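Local atomic coordinates of oligopeptide-binding protein AppA (Bacillus subtilis, PDB entry 1XOC), a protein that binds oligopeptides outside the cell membrane and delivers them to an ABC permease for uptake, supporting sporulation and genetic competence. Residues F362-R373 / D411-W419; K17-V26 / L510-K520. One frame throughout, in Å; residues are numbered along the deposited sequence. Where two conformers were deposited one is given.

Contact 1: F362-R373 / D411-W419; sequences FTLKTNQGNKVR and DFDAMVMGW
Val-416 wedges between Leu-364 and Arg-373 where parallel strands 358-367 and 414-420 pair in the mixed sheet of this solute-binding fold, beside the bound peptide. Its CG2 meets the branch of Leu-364, whereas CG1 lies 3.8 Å from CG of Arg-373, whose extended chain runs past the valine in the opposite direction. The guanidinium then lays one face over the backbone from Met-417 to Gly-418. NH1 bonds OD1 of Asn-367 (3.0 Å), and both side chains also donate to the peptide backbone, Asn-367 through ND2 and Arg-373 through NH2. With an alanine here, Asn-367 OD1 would probably lose its NH1 partner, the peptide backbone one of its donors, and Val-416 CG1 its packing against the arginine chain. Thr-366 OG1, anti to its own N (chi1 -163°), reaches Val-416 O at 2.8 Å, with the hydroxyl tilted from the carbonyl plane. Backbone bonds link Lys-365 N to Ala-414 O and Val-416 N to Lys-365 O. Extended Lys-365 sends NZ to Asp-411 O (2.8 Å), and Gln-404 gives it a second partner. Just before strand 414-420, a water bridges Thr-363 O and Asp-413 N, and Asp-413 OD2 takes Thr-363 N on its anti lone pair, 2.9 Å and almost straight at 177°.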
loop_
_atom_site.group_PDB
_atom_site.type_symbol
_atom_site.label_atom_id
_atom_site.label_comp_id
_atom_site.label_asym_id
_atom_site.label_seq_id
_atom_site.Cartn_x
_atom_site.Cartn_y
_atom_site.Cartn_z
ATOM N N PHE A 362 25.977 1.016 6.876
ATOM C CA PHE A 362 24.681 0.371 7.076
ATOM C C PHE A 362 24.270 -0.476 5.875
ATOM O O PHE A 362 24.855 -0.392 4.804
ATOM C CB PHE A 362 23.593 1.416 7.374
ATOM C CG PHE A 362 23.291 2.332 6.224
ATOM C CD1 PHE A 362 22.226 2.061 5.353
ATOM C CD2 PHE A 362 24.057 3.466 6.010
ATOM C CE1 PHE A 362 21.969 2.896 4.292
ATOM C CE2 PHE A 362 23.812 4.296 4.968
ATOM C CZ PHE A 362 22.742 4.034 4.105
ATOM N N THR A 363 23.209 -1.255 6.077
ATOM C CA THR A 363 22.622 -2.086 5.039
ATOM C C THR A 363 21.312 -1.466 4.510
ATOM O O THR A 363 20.394 -1.095 5.275
ATOM C CB THR A 363 22.395 -3.504 5.560
ATOM O OG1 THR A 363 23.663 -4.056 5.954
ATOM C CG2 THR A 363 21.738 -4.410 4.513
ATOM N N LEU A 364 21.241 -1.339 3.178
ATOM C CA LEU A 364 20.042 -0.891 2.469
ATOM C C LEU A 364 19.329 -2.081 1.824
ATOM O O LEU A 364 19.838 -2.714 0.879
ATOM C CB LEU A 364 20.432 0.107 1.390
ATOM C CG LEU A 364 19.335 0.783 0.552
ATOM C CD1 LEU A 364 18.382 1.612 1.390
ATOM C CD2 LEU A 364 19.952 1.661 -0.517
ATOM N N LYS A 365 18.120 -2.357 2.321
ATOM C CA LYS A 365 17.314 -3.462 1.825
ATOM C C LYS A 365 16.292 -3.015 0.787
ATOM O O LYS A 365 15.803 -1.871 0.823
ATOM C CB LYS A 365 16.532 -4.113 2.969
ATOM C CG LYS A 365 17.330 -4.901 3.937
ATOM C CD LYS A 365 16.463 -5.466 5.065
ATOM C CE LYS A 365 17.267 -6.472 5.864
ATOM N NZ LYS A 365 16.564 -6.980 7.079
ATOM N N THR A 366 15.931 -3.926 -0.117
ATOM C CA THR A 366 14.725 -3.733 -0.939
ATOM C C THR A 366 14.177 -5.073 -1.374
ATOM O O THR A 366 14.805 -6.109 -1.064
ATOM C CB THR A 366 14.973 -2.828 -2.172
ATOM O OG1 THR A 366 13.687 -2.384 -2.663
ATOM C CG2 THR A 366 15.703 -3.538 -3.253
ATOM N N ASN A 367 13.056 -5.089 -2.087
ATOM C CA ASN A 367 12.386 -6.351 -2.395
ATOM C C ASN A 367 12.836 -7.048 -3.675
ATOM O O ASN A 367 12.910 -6.431 -4.742
ATOM C CB ASN A 367 10.859 -6.187 -2.400
ATOM C CG ASN A 367 10.386 -5.050 -3.262
ATOM O OD1 ASN A 367 10.772 -3.906 -3.048
ATOM N ND2 ASN A 367 9.521 -5.360 -4.227
ATOM N N GLN A 368 13.141 -8.351 -3.529
ATOM C CA GLN A 368 13.476 -9.279 -4.628
ATOM C C GLN A 368 12.462 -9.199 -5.767
ATOM O O GLN A 368 11.267 -9.418 -5.556
ATOM C CB GLN A 368 13.555 -10.714 -4.094
ATOM C CG GLN A 368 14.036 -11.733 -5.131
ATOM C CD GLN A 368 13.993 -13.160 -4.630
ATOM O OE1 GLN A 368 14.508 -14.062 -5.296
ATOM N NE2 GLN A 368 13.384 -13.389 -3.462
ATOM N N GLY A 369 12.948 -8.898 -6.964
ATOM C CA GLY A 369 12.149 -8.971 -8.156
ATOM C C GLY A 369 11.813 -7.602 -8.718
ATOM O O GLY A 369 11.395 -7.482 -9.879
ATOM N N ASN A 370 11.994 -6.561 -7.914
ATOM C CA ASN A 370 11.794 -5.222 -8.402
ATOM C C ASN A 370 13.166 -4.753 -8.852
ATOM O O ASN A 370 13.950 -4.254 -8.062
ATOM C CB ASN A 370 11.178 -4.322 -7.328
ATOM C CG ASN A 370 10.732 -2.981 -7.860
ATOM O OD1 ASN A 370 9.640 -2.442 -7.475
ATOM N ND2 ASN A 370 11.495 -2.440 -8.753
ATOM N N LYS A 371 13.429 -4.917 -10.136
ATOM C CA LYS A 371 14.702 -4.538 -10.679
ATOM C C LYS A 371 15.005 -3.056 -10.645
ATOM O O LYS A 371 16.139 -2.670 -10.489
ATOM C CB LYS A 371 14.899 -5.123 -12.070
ATOM C CG LYS A 371 14.063 -4.508 -13.152
ATOM C CD LYS A 371 14.312 -5.175 -14.520
ATOM C CE LYS A 371 13.422 -4.566 -15.607
ATOM N NZ LYS A 371 13.615 -5.146 -16.982
ATOM N N VAL A 372 13.969 -2.239 -10.764
ATOM C CA VAL A 372 14.118 -0.807 -10.573
ATOM C C VAL A 372 14.661 -0.486 -9.172
ATOM O O VAL A 372 15.592 0.301 -9.031
ATOM C CB VAL A 372 12.780 -0.090 -10.819
ATOM C CG1 VAL A 372 12.838 1.377 -10.412
ATOM C CG2 VAL A 372 12.386 -0.206 -12.301
ATOM N N ARG A 373 14.079 -1.070 -8.128
ATOM C CA ARG A 373 14.521 -0.778 -6.752
ATOM C C ARG A 373 15.888 -1.374 -6.468
ATOM O O ARG A 373 16.673 -0.754 -5.750
ATOM C CB ARG A 373 13.518 -1.293 -5.722
ATOM C CG ARG A 373 12.242 -0.505 -5.781
ATOM C CD ARG A 373 11.226 -0.989 -4.755
ATOM N NE ARG A 373 9.906 -0.370 -4.950
ATOM C CZ ARG A 373 8.855 -0.691 -4.212
ATOM N NH1 ARG A 373 8.924 -1.569 -3.229
ATOM N NH2 ARG A 373 7.700 -0.059 -4.477
ATOM N N ASP A 411 13.238 -4.492 11.434
ATOM C CA ASP A 411 14.543 -5.133 11.279
ATOM C C ASP A 411 15.163 -4.681 9.963
ATOM O O ASP A 411 15.260 -5.456 9.002
ATOM C CB ASP A 411 14.323 -6.636 11.309
ATOM C CG ASP A 411 15.593 -7.432 11.117
ATOM O OD1 ASP A 411 15.462 -8.573 10.630
ATOM O OD2 ASP A 411 16.693 -6.918 11.396
ATOM N N PHE A 412 15.527 -3.400 9.932
ATOM C CA PHE A 412 16.191 -2.778 8.786
ATOM C C PHE A 412 16.894 -1.509 9.269
ATOM O O PHE A 412 16.462 -0.899 10.255
ATOM C CB PHE A 412 15.184 -2.459 7.661
ATOM C CG PHE A 412 14.191 -1.385 8.004
ATOM C CD1 PHE A 412 13.094 -1.666 8.785
ATOM C CD2 PHE A 412 14.371 -0.102 7.555
ATOM C CE1 PHE A 412 12.152 -0.663 9.095
ATOM C CE2 PHE A 412 13.403 0.901 7.842
ATOM C CZ PHE A 412 12.324 0.600 8.627
ATOM N N ASP A 413 17.988 -1.144 8.600
ATOM C CA ASP A 413 18.653 0.153 8.802
ATOM C C ASP A 413 17.995 1.168 7.880
ATOM O O ASP A 413 17.553 2.249 8.299
ATOM C CB ASP A 413 20.127 0.080 8.417
ATOM C CG ASP A 413 20.934 -0.906 9.253
ATOM O OD1 ASP A 413 20.573 -1.169 10.421
ATOM O OD2 ASP A 413 21.955 -1.394 8.715
ATOM N N ALA A 414 17.857 0.789 6.607
ATOM C CA ALA A 414 17.187 1.637 5.613
ATOM C C ALA A 414 16.579 0.734 4.565
ATOM O O ALA A 414 17.033 -0.378 4.375
ATOM C CB ALA A 414 18.159 2.612 4.980
ATOM N N MET A 415 15.539 1.201 3.877
ATOM C CA MET A 415 14.966 0.401 2.803
ATOM C C MET A 415 14.460 1.239 1.666
ATOM O O MET A 415 13.996 2.345 1.885
ATOM C CB MET A 415 13.852 -0.489 3.318
ATOM C CG MET A 415 12.646 0.250 3.793
ATOM S SD MET A 415 11.372 -0.887 4.373
ATOM C CE MET A 415 10.270 0.289 5.174
ATOM N N VAL A 416 14.566 0.705 0.456
ATOM C CA VAL A 416 13.910 1.305 -0.712
ATOM C C VAL A 416 12.544 0.647 -0.831
ATOM O O VAL A 416 12.440 -0.552 -0.974
ATOM C CB VAL A 416 14.724 1.088 -2.006
ATOM C CG1 VAL A 416 13.982 1.738 -3.187
ATOM C CG2 VAL A 416 16.143 1.623 -1.865
ATOM N N MET A 417 11.463 1.439 -0.767
ATOM C CA MET A 417 10.127 0.861 -0.550
ATOM C C MET A 417 9.109 1.774 -1.175
ATOM O O MET A 417 9.452 2.890 -1.540
ATOM C CB MET A 417 9.857 0.702 0.932
ATOM C CG MET A 417 8.623 -0.063 1.370
ATOM S SD MET A 417 8.273 -1.582 0.519
ATOM C CE MET A 417 9.775 -2.500 0.740
ATOM N N GLY A 418 7.903 1.263 -1.383
ATOM C CA GLY A 418 6.811 2.134 -1.788
ATOM C C GLY A 418 5.574 2.032 -0.925
ATOM O O GLY A 418 5.348 1.036 -0.250
ATOM N N TRP A 419 4.751 3.075 -0.997
ATOM C CA TRP A 419 3.365 3.062 -0.476
ATOM C C TRP A 419 2.355 3.078 -1.615
ATOM O O TRP A 419 2.498 3.851 -2.535
ATOM C CB TRP A 419 3.089 4.307 0.391
ATOM C CG TRP A 419 3.714 4.244 1.764
ATOM C CD1 TRP A 419 4.671 5.076 2.279
ATOM C CD2 TRP A 419 3.408 3.304 2.802
ATOM N NE1 TRP A 419 4.997 4.691 3.558
ATOM C CE2 TRP A 419 4.250 3.601 3.902
ATOM C CE3 TRP A 419 2.529 2.247 2.901
ATOM C CZ2 TRP A 419 4.194 2.893 5.095
ATOM C CZ3 TRP A 419 2.486 1.526 4.099
ATOM C CH2 TRP A 419 3.333 1.841 5.158
HETATM O O HOH W 1 18.740 -3.101 6.560
#

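Contact 2: K17-V26 / L510-K520; sequences KPQQGGDLVV and LYNIEKWWLAK
A chi1 of 53° tucks the indole of Trp-517 between the two backbone arms of its own residue and lays it against the backbone of Lys-17 to Gln-19. Pro-18 CA sits over the centre of the six-membered ring, 3.5 Å from its centroid and 10° off the normal, a CH-pi contact; Gln-19 N lies above the same face nearer the rim. Pro-18 CB leans over the pyrrole side, 3.8 Å from NE1 of Trp-517, and Lys-17 puts CG at CH2 and NZ at the ring edge. Tyr-213 meets the indole edge-to-face.

Gln-19 CG packs on CG of Lys-520, and the bend at chi2 (-80°) turns Gln-19 OE1 to within 3.1 Å of Lys-520 CD. The lysine carries NZ to Gln-20 O (3.1 Å), in the carbonyl plane. A water ties the two backbones, donating to Gln-19 O (2.6 Å) and Gly-21 O and accepting from Leu-518 N. Leu-518 CD1 approaches Gly-22 CA, where a side chain would clash.

Further along, Leu-24 CD2 touches Ile-513 CD1 (3.7 Å) and the edge of Trp-516 at CZ3 (3.8 Å), and Val-26 CG2 meets Leu-510 CD2 tip to tip. Ile-513 CA in turn lies over the centre of the Trp-516 ring. The C-terminal tail, whose strand 517-518 pairs with 499-500, thus packs on the N-terminal segment 17-22 and on 23-28, an edge strand of a four-stranded mixed sheet.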
loop_
_atom_site.group_PDB
_atom_site.type_symbol
_atom_site.label_atom_id
_atom_site.label_comp_id
_atom_site.label_asym_id
_atom_site.label_seq_id
_atom_site.Cartn_x
_atom_site.Cartn_y
_atom_site.Cartn_z
ATOM N N LYS A 17 -23.632 -8.291 -25.571
ATOM C CA LYS A 17 -22.211 -8.014 -25.942
ATOM C C LYS A 17 -21.193 -8.737 -25.055
ATOM O O LYS A 17 -20.424 -9.533 -25.596
ATOM C CB LYS A 17 -21.925 -6.505 -25.978
ATOM C CG LYS A 17 -20.644 -6.124 -26.688
ATOM C CD LYS A 17 -20.758 -6.402 -28.182
ATOM C CE LYS A 17 -19.790 -5.544 -28.994
ATOM N NZ LYS A 17 -18.409 -5.559 -28.435
ATOM N N PRO A 18 -21.160 -8.474 -23.713
ATOM C CA PRO A 18 -20.147 -9.205 -22.934
ATOM C C PRO A 18 -20.269 -10.718 -23.041
ATOM O O PRO A 18 -21.372 -11.243 -23.102
ATOM C CB PRO A 18 -20.377 -8.726 -21.495
ATOM C CG PRO A 18 -21.030 -7.398 -21.647
ATOM C CD PRO A 18 -21.926 -7.565 -22.836
ATOM N N GLN A 19 -19.117 -11.378 -23.090
ATOM C CA GLN A 19 -18.972 -12.801 -23.352
ATOM C C GLN A 19 -18.356 -13.457 -22.121
ATOM O O GLN A 19 -17.343 -12.988 -21.612
ATOM C CB GLN A 19 -17.985 -13.017 -24.502
ATOM C CG GLN A 19 -18.427 -12.494 -25.838
ATOM C CD GLN A 19 -19.384 -13.429 -26.490
ATOM O OE1 GLN A 19 -18.997 -14.520 -26.912
ATOM N NE2 GLN A 19 -20.656 -13.034 -26.564
ATOM N N GLN A 20 -18.936 -14.567 -21.681
ATOM C CA GLN A 20 -18.395 -15.311 -20.566
ATOM C C GLN A 20 -17.255 -16.170 -21.060
ATOM O O GLN A 20 -17.261 -16.619 -22.200
ATOM C CB GLN A 20 -19.467 -16.201 -19.940
ATOM C CG GLN A 20 -19.161 -16.648 -18.553
ATOM C CD GLN A 20 -20.262 -17.517 -17.982
ATOM O OE1 GLN A 20 -21.225 -17.014 -17.416
ATOM N NE2 GLN A 20 -20.124 -18.818 -18.131
ATOM N N GLY A 21 -16.255 -16.382 -20.212
ATOM C CA GLY A 21 -15.183 -17.303 -20.530
ATOM C C GLY A 21 -13.785 -16.729 -20.391
ATOM O O GLY A 21 -13.582 -15.516 -20.331
ATOM N N GLY A 22 -12.824 -17.636 -20.300
ATOM C CA GLY A 22 -11.427 -17.268 -20.316
ATOM C C GLY A 22 -10.761 -17.288 -18.960
ATOM O O GLY A 22 -11.396 -17.344 -17.896
ATOM N N ASP A 23 -9.439 -17.234 -19.013
ATOM C CA ASP A 23 -8.599 -17.356 -17.846
ATOM C C ASP A 23 -7.570 -16.212 -17.871
ATOM O O ASP A 23 -6.867 -15.990 -18.868
ATOM C CB ASP A 23 -7.953 -18.744 -17.841
ATOM C CG ASP A 23 -8.985 -19.864 -17.932
ATOM O OD1 ASP A 23 -9.662 -20.163 -16.932
ATOM O OD2 ASP A 23 -9.139 -20.476 -19.023
ATOM N N LEU A 24 -7.523 -15.445 -16.805
ATOM C CA LEU A 24 -6.530 -14.387 -16.715
ATOM C C LEU A 24 -5.406 -14.891 -15.826
ATOM O O LEU A 24 -5.659 -15.481 -14.778
ATOM C CB LEU A 24 -7.125 -13.088 -16.175
ATOM C CG LEU A 24 -6.327 -11.824 -16.488
ATOM C CD1 LEU A 24 -6.554 -11.396 -17.917
ATOM C CD2 LEU A 24 -6.716 -10.761 -15.524
ATOM N N VAL A 25 -4.172 -14.687 -16.269
ATOM C CA VAL A 25 -3.008 -15.045 -15.480
ATOM C C VAL A 25 -2.207 -13.768 -15.269
ATOM O O VAL A 25 -1.583 -13.245 -16.191
ATOM C CB VAL A 25 -2.159 -16.149 -16.130
ATOM C CG1 VAL A 25 -0.969 -16.503 -15.225
ATOM C CG2 VAL A 25 -3.007 -17.385 -16.424
ATOM N N VAL A 26 -2.273 -13.290 -14.038
ATOM C CA VAL A 26 -1.679 -12.029 -13.582
ATOM C C VAL A 26 -0.295 -12.330 -13.014
ATOM O O VAL A 26 -0.141 -13.143 -12.087
ATOM C CB VAL A 26 -2.555 -11.377 -12.487
ATOM C CG1 VAL A 26 -1.958 -10.083 -11.926
ATOM C CG2 VAL A 26 -3.966 -11.160 -13.031
ATOM N N LEU A 510 -6.417 -4.625 -10.202
ATOM C CA LEU A 510 -7.450 -5.565 -10.639
ATOM C C LEU A 510 -8.843 -5.033 -10.303
ATOM O O LEU A 510 -9.787 -5.790 -10.156
ATOM C CB LEU A 510 -7.213 -6.933 -10.010
ATOM C CG LEU A 510 -5.795 -7.512 -10.229
ATOM C CD1 LEU A 510 -5.610 -8.889 -9.585
ATOM C CD2 LEU A 510 -5.472 -7.592 -11.724
ATOM N N TYR A 511 -8.999 -3.710 -10.277
ATOM C CA TYR A 511 -10.285 -3.122 -9.972
ATOM C C TYR A 511 -11.375 -3.684 -10.884
ATOM O O TYR A 511 -11.255 -3.616 -12.090
ATOM C CB TYR A 511 -10.234 -1.605 -10.119
ATOM C CG TYR A 511 -11.568 -0.891 -9.876
ATOM C CD1 TYR A 511 -12.123 -0.827 -8.604
ATOM C CD2 TYR A 511 -12.258 -0.303 -10.910
ATOM C CE1 TYR A 511 -13.344 -0.162 -8.382
ATOM C CE2 TYR A 511 -13.469 0.327 -10.692
ATOM C CZ TYR A 511 -13.997 0.370 -9.416
ATOM O OH TYR A 511 -15.207 0.980 -9.159
ATOM N N ASN A 512 -12.454 -4.173 -10.286
ATOM C CA ASN A 512 -13.648 -4.629 -11.024
ATOM C C ASN A 512 -13.350 -5.691 -12.090
ATOM O O ASN A 512 -14.025 -5.785 -13.124
ATOM C CB ASN A 512 -14.440 -3.456 -11.570
ATOM C CG ASN A 512 -15.458 -2.945 -10.583
ATOM O OD1 ASN A 512 -15.438 -3.295 -9.385
ATOM N ND2 ASN A 512 -16.341 -2.088 -11.056
ATOM N N ILE A 513 -12.365 -6.525 -11.784
ATOM C CA ILE A 513 -11.975 -7.671 -12.627
ATOM C C ILE A 513 -13.165 -8.586 -12.953
ATOM O O ILE A 513 -13.201 -9.192 -14.037
ATOM C CB ILE A 513 -10.753 -8.439 -12.020
ATOM C CG1 ILE A 513 -10.310 -9.557 -12.979
ATOM C CG2 ILE A 513 -11.017 -8.928 -10.592
ATOM C CD1 ILE A 513 -8.924 -10.064 -12.682
ATOM N N GLU A 514 -14.154 -8.627 -12.061
ATOM C CA GLU A 514 -15.398 -9.378 -12.343
ATOM C C GLU A 514 -16.195 -8.849 -13.526
ATOM O O GLU A 514 -17.100 -9.535 -14.017
ATOM C CB GLU A 514 -16.275 -9.438 -11.089
ATOM C CG GLU A 514 -16.670 -8.099 -10.509
ATOM C CD GLU A 514 -15.668 -7.482 -9.495
ATOM O OE1 GLU A 514 -14.432 -7.766 -9.477
ATOM O OE2 GLU A 514 -16.157 -6.684 -8.682
ATOM N N LYS A 515 -15.882 -7.632 -13.987
ATOM C CA LYS A 515 -16.576 -7.036 -15.097
ATOM C C LYS A 515 -15.783 -7.082 -16.401
ATOM O O LYS A 515 -16.275 -6.655 -17.438
ATOM C CB LYS A 515 -16.865 -5.555 -14.818
ATOM C CG LYS A 515 -17.527 -5.205 -13.488
ATOM C CD LYS A 515 -18.815 -5.909 -13.254
ATOM C CE LYS A 515 -19.317 -5.616 -11.846
ATOM N NZ LYS A 515 -20.538 -6.402 -11.518
ATOM N N TRP A 516 -14.552 -7.562 -16.362
ATOM C CA TRP A 516 -13.730 -7.642 -17.554
ATOM C C TRP A 516 -14.099 -8.902 -18.333
ATOM O O TRP A 516 -14.494 -9.909 -17.751
ATOM C CB TRP A 516 -12.244 -7.755 -17.207
ATOM C CG TRP A 516 -11.671 -6.698 -16.304
ATOM C CD1 TRP A 516 -12.301 -5.593 -15.800
ATOM C CD2 TRP A 516 -10.342 -6.682 -15.761
ATOM N NE1 TRP A 516 -11.426 -4.880 -15.000
ATOM C CE2 TRP A 516 -10.228 -5.544 -14.943
ATOM C CE3 TRP A 516 -9.242 -7.536 -15.870
ATOM C CZ2 TRP A 516 -9.041 -5.222 -14.267
ATOM C CZ3 TRP A 516 -8.077 -7.225 -15.192
ATOM C CH2 TRP A 516 -7.982 -6.089 -14.397
ATOM N N TRP A 517 -13.965 -8.846 -19.639
ATOM C CA TRP A 517 -14.269 -9.996 -20.473
ATOM C C TRP A 517 -13.377 -10.008 -21.695
ATOM O O TRP A 517 -12.808 -8.995 -22.095
ATOM C CB TRP A 517 -15.747 -10.026 -20.855
ATOM C CG TRP A 517 -16.312 -8.771 -21.486
ATOM C CD1 TRP A 517 -16.680 -7.611 -20.842
ATOM C CD2 TRP A 517 -16.629 -8.591 -22.835
ATOM N NE1 TRP A 517 -17.178 -6.717 -21.723
ATOM C CE2 TRP A 517 -17.171 -7.289 -22.966
ATOM C CE3 TRP A 517 -16.499 -9.388 -23.962
ATOM C CZ2 TRP A 517 -17.580 -6.773 -24.177
ATOM C CZ3 TRP A 517 -16.913 -8.890 -25.172
ATOM C CH2 TRP A 517 -17.454 -7.581 -25.279
ATOM N N LEU A 518 -13.243 -11.191 -22.277
ATOM C CA LEU A 518 -12.461 -11.374 -23.483
ATOM C C LEU A 518 -13.382 -11.502 -24.687
ATOM O O LEU A 518 -14.187 -12.437 -24.758
ATOM C CB LEU A 518 -11.584 -12.609 -23.334
ATOM C CG LEU A 518 -10.522 -12.454 -22.245
ATOM C CD1 LEU A 518 -9.992 -13.793 -21.773
ATOM C CD2 LEU A 518 -9.360 -11.603 -22.737
ATOM N N ALA A 519 -13.280 -10.548 -25.608
ATOM C CA ALA A 519 -14.073 -10.562 -26.818
ATOM C C ALA A 519 -13.615 -11.710 -27.712
ATOM O O ALA A 519 -12.420 -11.900 -27.920
ATOM C CB ALA A 519 -13.935 -9.240 -27.534
ATOM N N LYS A 520 -14.587 -12.451 -28.245
ATOM C CA LYS A 520 -14.358 -13.656 -29.064
ATOM C C LYS A 520 -15.260 -13.589 -30.285
ATOM O O LYS A 520 -16.219 -12.807 -30.279
ATOM C CB LYS A 520 -14.667 -14.948 -28.271
ATOM C CG LYS A 520 -15.669 -14.769 -27.115
ATOM C CD LYS A 520 -16.316 -16.088 -26.629
ATOM C CE LYS A 520 -15.301 -17.056 -26.016
ATOM N NZ LYS A 520 -15.773 -17.638 -24.702
ATOM O OXT LYS A 520 -15.083 -14.316 -31.275
HETATM O O HOH W 2 -14.810 -13.254 -20.983
#

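Overall arrangement
Contact 1 is buried, its centre about 15 Å from the centre of the chain, while contact 2 is partly buried, its centre about 25 Å out, where the first modelled residues meet the C-terminus. They share no strand or helix: contact 1 joins neighbours within the large mixed sheet that includes 265-271 and 483-496, contact 2 sets the C-terminal tail against residues 17-22 and an edge strand of the four-stranded sheet. Ladder bonds and polar side chains dominate the first, which also reaches the bound peptide; ring-face and aliphatic packing dominate the second, with one lysine bond and a bridging water. Their centres are 34 Å apart, and contact 1 is nested within the long loop closed by contact 2.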